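Local coordinates for protein D-glyceraldehyde dehydrogenase (NADP(+)) (Thermoplasma acidophilum, PDB 5IZD) that oxidises D-glyceraldehyde to glycerate with NADP(+) in the non-phosphorylated Entner-Doudoroff pathway, working as a homotetramer, at residues K251-A265 / A283-F297. Residues are numbered along the deposited sequence; the frame is centred on the assembly and turned at random.
Sequences KAPFMVWKDADMDNA and AAERLYVHEDIYDTF
Parallel strands 252-256 and 284-290, joined by a right-handed beta-alpha-beta crossover through helix 262-274, show how the catalytic domain of an aldehyde dehydrogenase is knit. F254 N gives to R286 O (2.8 Å) while F254 O takes Y288 N, and V256 repeats the pattern with Y288 O and H290 N. At the end near the cofactor-binding region, R286 bends at chi3 (-101°) and grips K251 O side-on, NE at 3.0 Å and NH2 at 3.1 Å, the oxygen lying in the guanidinium plane. P253 CB sits over the centre of one guanidinium face, and NH1 reaches Y288 OH, which is also hydrogen-bonded to Q373; L401 O and A402 O take further N-H groups. A leucine here would probably leave K251 O without both side-chain donors and Y288 OH with Q373 but no guanidinium partner. Beside it, K251 NZ meets E285 OE1 in a 2.6 Å salt bridge; the same carboxylate accepts from the backbone of I382 and F383, which by similarity bind NADP(+). At the far end, H290 turns an edge to the W257 face, planes at 89°, while K258 CB lies 3.6 Å from the H290 ring centroid in a CH-pi contact. On the sheet face carrying F254 and V256, the F297 ring takes A265 CB at its edge and packs on helix 262-274; the face carrying M255 rests on helix 395-403, and strand 410-414 flanks 252-256.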
loop_
_atom_site.group_PDB
_atom_site.type_symbol
_atom_site.label_atom_id
_atom_site.label_comp_id
_atom_site.label_asym_id
_atom_site.label_seq_id
_atom_site.Cartn_x
_atom_site.Cartn_y
_atom_site.Cartn_z
ATOM N N LYS A 251 24.604 -2.458 18.979
ATOM C CA LYS A 251 25.149 -2.014 20.238
ATOM C C LYS A 251 24.149 -1.129 20.890
ATOM O O LYS A 251 24.361 0.076 21.025
ATOM C CB LYS A 251 26.493 -1.345 19.992
ATOM C CG LYS A 251 27.264 -0.901 21.240
ATOM C CD LYS A 251 28.275 -1.975 21.686
ATOM C CE LYS A 251 28.872 -1.654 23.046
ATOM N NZ LYS A 251 29.372 -2.909 23.643
ATOM N N ALA A 252 23.075 -1.753 21.331
ATOM C CA ALA A 252 21.897 -1.047 21.747
ATOM C C ALA A 252 22.112 -0.169 22.981
ATOM O O ALA A 252 22.509 -0.690 24.040
ATOM C CB ALA A 252 20.779 -2.034 22.015
ATOM N N PRO A 253 21.877 1.160 22.843
ATOM C CA PRO A 253 21.857 1.953 24.059
ATOM C C PRO A 253 20.564 1.748 24.854
ATOM O O PRO A 253 19.475 1.699 24.271
ATOM C CB PRO A 253 21.934 3.406 23.536
ATOM C CG PRO A 253 21.200 3.387 22.229
ATOM C CD PRO A 253 21.436 1.942 21.671
ATOM N N PHE A 254 20.710 1.699 26.170
ATOM C CA PHE A 254 19.619 1.594 27.118
ATOM C C PHE A 254 19.547 2.904 27.926
ATOM O O PHE A 254 20.403 3.163 28.798
ATOM C CB PHE A 254 19.867 0.401 28.030
ATOM C CG PHE A 254 18.647 -0.088 28.752
ATOM C CD1 PHE A 254 18.166 0.590 29.863
ATOM C CD2 PHE A 254 17.961 -1.202 28.309
ATOM C CE1 PHE A 254 17.036 0.144 30.533
ATOM C CE2 PHE A 254 16.821 -1.632 28.956
ATOM C CZ PHE A 254 16.355 -0.965 30.068
ATOM N N MET A 255 18.494 3.697 27.683
ATOM C CA MET A 255 18.432 5.066 28.180
ATOM C C MET A 255 17.313 5.214 29.212
ATOM O O MET A 255 16.166 4.903 28.926
ATOM C CB MET A 255 18.187 6.009 26.976
ATOM C CG MET A 255 19.372 6.062 26.011
ATOM S SD MET A 255 18.960 6.753 24.375
ATOM C CE MET A 255 18.077 5.357 23.672
ATOM N N VAL A 256 17.627 5.710 30.398
ATOM C CA VAL A 256 16.684 5.812 31.498
ATOM C C VAL A 256 16.695 7.277 31.933
ATOM O O VAL A 256 17.623 7.751 32.589
ATOM C CB VAL A 256 17.078 4.884 32.661
ATOM C CG1 VAL A 256 16.049 4.950 33.786
ATOM C CG2 VAL A 256 17.251 3.418 32.146
ATOM N N TRP A 257 15.649 7.986 31.538
ATOM C CA TRP A 257 15.541 9.412 31.858
ATOM C C TRP A 257 15.152 9.547 33.343
ATOM O O TRP A 257 14.775 8.553 33.979
ATOM C CB TRP A 257 14.561 10.088 30.903
ATOM C CG TRP A 257 14.627 11.555 30.990
ATOM C CD1 TRP A 257 13.628 12.399 31.417
ATOM C CD2 TRP A 257 15.755 12.399 30.672
ATOM N NE1 TRP A 257 14.065 13.691 31.388
ATOM C CE2 TRP A 257 15.350 13.731 30.920
ATOM C CE3 TRP A 257 17.036 12.163 30.176
ATOM C CZ2 TRP A 257 16.203 14.832 30.707
ATOM C CZ3 TRP A 257 17.895 13.217 29.993
ATOM C CH2 TRP A 257 17.473 14.562 30.254
ATOM N N LYS A 258 15.334 10.746 33.913
ATOM C CA LYS A 258 15.051 10.995 35.340
ATOM C C LYS A 258 13.623 10.703 35.757
ATOM O O LYS A 258 13.406 10.414 36.904
ATOM C CB LYS A 258 15.370 12.451 35.762
ATOM C CG LYS A 258 14.703 13.528 34.965
ATOM C CD LYS A 258 14.847 14.933 35.606
ATOM C CE LYS A 258 14.597 15.936 34.508
ATOM N NZ LYS A 258 14.842 17.349 34.870
ATOM N N ASP A 259 12.646 10.805 34.858
ATOM C CA ASP A 259 11.252 10.506 35.244
ATOM C C ASP A 259 10.831 9.027 35.019
ATOM O O ASP A 259 9.657 8.704 35.084
ATOM C CB ASP A 259 10.281 11.480 34.534
ATOM C CG ASP A 259 10.264 11.297 33.014
ATOM O OD1 ASP A 259 11.053 10.512 32.478
ATOM O OD2 ASP A 259 9.470 11.956 32.320
ATOM N N ALA A 260 11.761 8.147 34.703
ATOM C CA ALA A 260 11.410 6.763 34.368
ATOM C C ALA A 260 10.754 6.025 35.530
ATOM O O ALA A 260 11.047 6.319 36.691
ATOM C CB ALA A 260 12.665 5.988 33.954
ATOM N N ASP A 261 9.919 5.035 35.232
ATOM C CA ASP A 261 9.484 4.115 36.256
ATOM C C ASP A 261 10.632 3.086 36.560
ATOM O O ASP A 261 10.984 2.278 35.715
ATOM C CB ASP A 261 8.212 3.358 35.870
ATOM C CG ASP A 261 7.814 2.346 36.985
ATOM O OD1 ASP A 261 8.399 1.219 37.116
ATOM O OD2 ASP A 261 6.970 2.732 37.805
ATOM N N MET A 262 11.159 3.153 37.774
ATOM C CA MET A 262 12.374 2.424 38.162
ATOM C C MET A 262 12.236 0.898 38.034
ATOM O O MET A 262 13.100 0.242 37.467
ATOM C CB MET A 262 12.765 2.757 39.606
ATOM C CG MET A 262 13.236 4.194 39.834
ATOM S SD MET A 262 14.828 4.539 39.061
ATOM C CE MET A 262 15.840 3.406 40.053
ATOM N N ASP A 263 11.146 0.365 38.573
ATOM C CA ASP A 263 10.864 -1.056 38.530
ATOM C C ASP A 263 10.790 -1.534 37.105
ATOM O O ASP A 263 11.375 -2.523 36.770
ATOM C CB ASP A 263 9.549 -1.418 39.258
ATOM C CG ASP A 263 9.699 -1.458 40.788
ATOM O OD1 ASP A 263 10.829 -1.444 41.306
ATOM O OD2 ASP A 263 8.660 -1.497 41.484
ATOM N N ASN A 264 10.081 -0.810 36.247
ATOM C CA ASN A 264 9.947 -1.280 34.875
ATOM C C ASN A 264 11.260 -1.251 34.102
ATOM O O ASN A 264 11.546 -2.170 33.345
ATOM C CB ASN A 264 8.798 -0.561 34.148
ATOM C CG ASN A 264 7.446 -1.072 34.623
ATOM O OD1 ASN A 264 7.342 -2.203 35.153
ATOM N ND2 ASN A 264 6.400 -0.242 34.458
ATOM N N ALA A 265 12.049 -0.202 34.347
ATOM C CA ALA A 265 13.323 -0.028 33.679
ATOM C C ALA A 265 14.273 -1.161 34.075
ATOM O O ALA A 265 14.905 -1.751 33.209
ATOM C CB ALA A 265 13.920 1.303 34.019
ATOM N N ALA A 283 20.565 -6.884 22.421
ATOM C CA ALA A 283 20.926 -6.835 23.846
ATOM C C ALA A 283 21.269 -5.396 24.236
ATOM O O ALA A 283 21.884 -4.651 23.450
ATOM C CB ALA A 283 22.135 -7.729 24.141
ATOM N N ALA A 284 20.903 -5.034 25.465
ATOM C CA ALA A 284 21.400 -3.821 26.093
ATOM C C ALA A 284 22.908 -3.981 26.110
ATOM O O ALA A 284 23.456 -4.960 26.731
ATOM C CB ALA A 284 20.887 -3.713 27.525
ATOM N N GLU A 285 23.565 -3.050 25.405
ATOM C CA GLU A 285 25.016 -3.057 25.291
ATOM C C GLU A 285 25.656 -1.804 25.885
ATOM O O GLU A 285 26.857 -1.794 26.058
ATOM C CB GLU A 285 25.429 -3.230 23.815
ATOM C CG GLU A 285 25.266 -4.647 23.229
ATOM C CD GLU A 285 26.557 -5.481 23.167
ATOM O OE1 GLU A 285 27.675 -4.884 23.307
ATOM O OE2 GLU A 285 26.454 -6.753 22.970
ATOM N N ARG A 286 24.898 -0.756 26.187
ATOM C CA ARG A 286 25.455 0.469 26.808
ATOM C C ARG A 286 24.373 1.053 27.674
ATOM O O ARG A 286 23.280 1.233 27.184
ATOM C CB ARG A 286 25.726 1.553 25.777
ATOM C CG ARG A 286 26.520 1.136 24.600
ATOM C CD ARG A 286 26.670 2.288 23.683
ATOM N NE ARG A 286 25.777 2.270 22.523
ATOM C CZ ARG A 286 25.493 3.311 21.773
ATOM N NH1 ARG A 286 25.920 4.532 22.126
ATOM N NH2 ARG A 286 24.738 3.134 20.721
ATOM N N LEU A 287 24.676 1.404 28.911
ATOM C CA LEU A 287 23.674 1.885 29.851
ATOM C C LEU A 287 23.911 3.380 30.129
ATOM O O LEU A 287 24.987 3.775 30.515
ATOM C CB LEU A 287 23.728 1.021 31.112
ATOM C CG LEU A 287 22.801 1.332 32.271
ATOM C CD1 LEU A 287 21.366 1.418 31.813
ATOM C CD2 LEU A 287 22.926 0.275 33.345
ATOM N N TYR A 288 22.885 4.191 29.845
ATOM C CA TYR A 288 22.873 5.640 30.058
ATOM C C TYR A 288 21.743 5.956 31.028
ATOM O O TYR A 288 20.565 5.796 30.664
ATOM C CB TYR A 288 22.612 6.398 28.741
ATOM C CG TYR A 288 23.689 6.165 27.722
ATOM C CD1 TYR A 288 24.900 6.786 27.819
ATOM C CD2 TYR A 288 23.496 5.302 26.692
ATOM C CE1 TYR A 288 25.882 6.601 26.877
ATOM C CE2 TYR A 288 24.456 5.107 25.748
ATOM C CZ TYR A 288 25.648 5.752 25.837
ATOM O OH TYR A 288 26.638 5.434 24.927
ATOM N N VAL A 289 22.097 6.420 32.238
ATOM C CA VAL A 289 21.111 6.726 33.249
ATOM C C VAL A 289 21.234 8.192 33.696
ATOM O O VAL A 289 22.323 8.757 33.885
ATOM C CB VAL A 289 21.217 5.779 34.445
ATOM C CG1 VAL A 289 20.078 5.979 35.414
ATOM C CG2 VAL A 289 21.237 4.314 33.981
ATOM N N HIS A 290 20.105 8.817 33.884
ATOM C CA HIS A 290 20.143 10.209 34.275
ATOM C C HIS A 290 20.847 10.365 35.619
ATOM O O HIS A 290 20.627 9.570 36.543
ATOM C CB HIS A 290 18.725 10.776 34.258
ATOM C CG HIS A 290 18.669 12.257 34.382
ATOM N ND1 HIS A 290 19.032 12.906 35.536
ATOM C CD2 HIS A 290 18.270 13.217 33.518
ATOM C CE1 HIS A 290 18.860 14.217 35.384
ATOM N NE2 HIS A 290 18.398 14.433 34.167
ATOM N N GLU A 291 21.747 11.352 35.686
ATOM C CA GLU A 291 22.513 11.680 36.919
ATOM C C GLU A 291 21.736 11.735 38.248
ATOM O O GLU A 291 22.263 11.358 39.284
ATOM C CB GLU A 291 23.322 12.990 36.755
ATOM C CG GLU A 291 22.504 14.279 36.542
ATOM C CD GLU A 291 23.368 15.539 36.366
ATOM O OE1 GLU A 291 22.828 16.665 36.505
ATOM O OE2 GLU A 291 24.585 15.433 36.079
ATOM N N ASP A 292 20.525 12.284 38.229
ATOM C CA ASP A 292 19.611 12.308 39.401
ATOM C C ASP A 292 19.322 10.910 40.022
ATOM O O ASP A 292 19.114 10.802 41.226
ATOM C CB ASP A 292 18.267 12.957 39.022
ATOM C CG ASP A 292 18.372 14.484 38.651
ATOM O OD1 ASP A 292 19.473 15.077 38.735
ATOM O OD2 ASP A 292 17.340 15.074 38.260
ATOM N N ILE A 293 19.292 9.859 39.208
ATOM C CA ILE A 293 18.899 8.527 39.669
ATOM C C ILE A 293 19.971 7.416 39.443
ATOM O O ILE A 293 19.711 6.279 39.780
ATOM C CB ILE A 293 17.553 8.031 39.042
ATOM C CG1 ILE A 293 17.597 8.122 37.526
ATOM C CG2 ILE A 293 16.361 8.803 39.575
ATOM C CD1 ILE A 293 16.642 7.206 36.793
ATOM N N TYR A 294 21.121 7.757 38.862
ATOM C CA TYR A 294 22.182 6.838 38.524
ATOM C C TYR A 294 22.594 5.994 39.743
ATOM O O TYR A 294 22.715 4.779 39.618
ATOM C CB TYR A 294 23.385 7.598 37.939
ATOM C CG TYR A 294 24.589 6.745 37.586
ATOM C CD1 TYR A 294 25.525 6.397 38.569
ATOM C CD2 TYR A 294 24.789 6.263 36.307
ATOM C CE1 TYR A 294 26.622 5.598 38.277
ATOM C CE2 TYR A 294 25.884 5.434 35.998
ATOM C CZ TYR A 294 26.797 5.127 36.978
ATOM O OH TYR A 294 27.882 4.310 36.747
ATOM N N ASP A 295 22.753 6.620 40.905
ATOM C CA ASP A 295 23.261 5.880 42.088
ATOM C C ASP A 295 22.279 4.821 42.595
ATOM O O ASP A 295 22.673 3.660 42.804
ATOM C CB ASP A 295 23.643 6.824 43.229
ATOM C CG ASP A 295 24.846 7.703 42.890
ATOM O OD1 ASP A 295 25.820 7.260 42.242
ATOM O OD2 ASP A 295 24.830 8.871 43.282
ATOM N N THR A 296 21.008 5.209 42.764
ATOM C CA THR A 296 19.965 4.219 43.106
ATOM C C THR A 296 19.800 3.163 42.036
ATOM O O THR A 296 19.762 1.947 42.379
ATOM C CB THR A 296 18.588 4.826 43.353
ATOM O OG1 THR A 296 18.692 5.657 44.476
ATOM C CG2 THR A 296 17.565 3.757 43.728
ATOM N N PHE A 297 19.739 3.602 40.772
ATOM C CA PHE A 297 19.588 2.661 39.664
ATOM C C PHE A 297 20.708 1.586 39.663
ATOM O O PHE A 297 20.423 0.379 39.666
ATOM C CB PHE A 297 19.505 3.364 38.302
ATOM C CG PHE A 297 19.082 2.449 37.181
ATOM C CD1 PHE A 297 20.000 1.639 36.532
ATOM C CD2 PHE A 297 17.764 2.373 36.795
ATOM C CE1 PHE A 297 19.606 0.795 35.508
ATOM C CE2 PHE A 297 17.359 1.523 35.788
ATOM C CZ PHE A 297 18.275 0.749 35.128
HETATM O O HOH W 1 22.651 -4.606 20.836
HETATM O O HOH W 2 17.759 16.923 33.445
#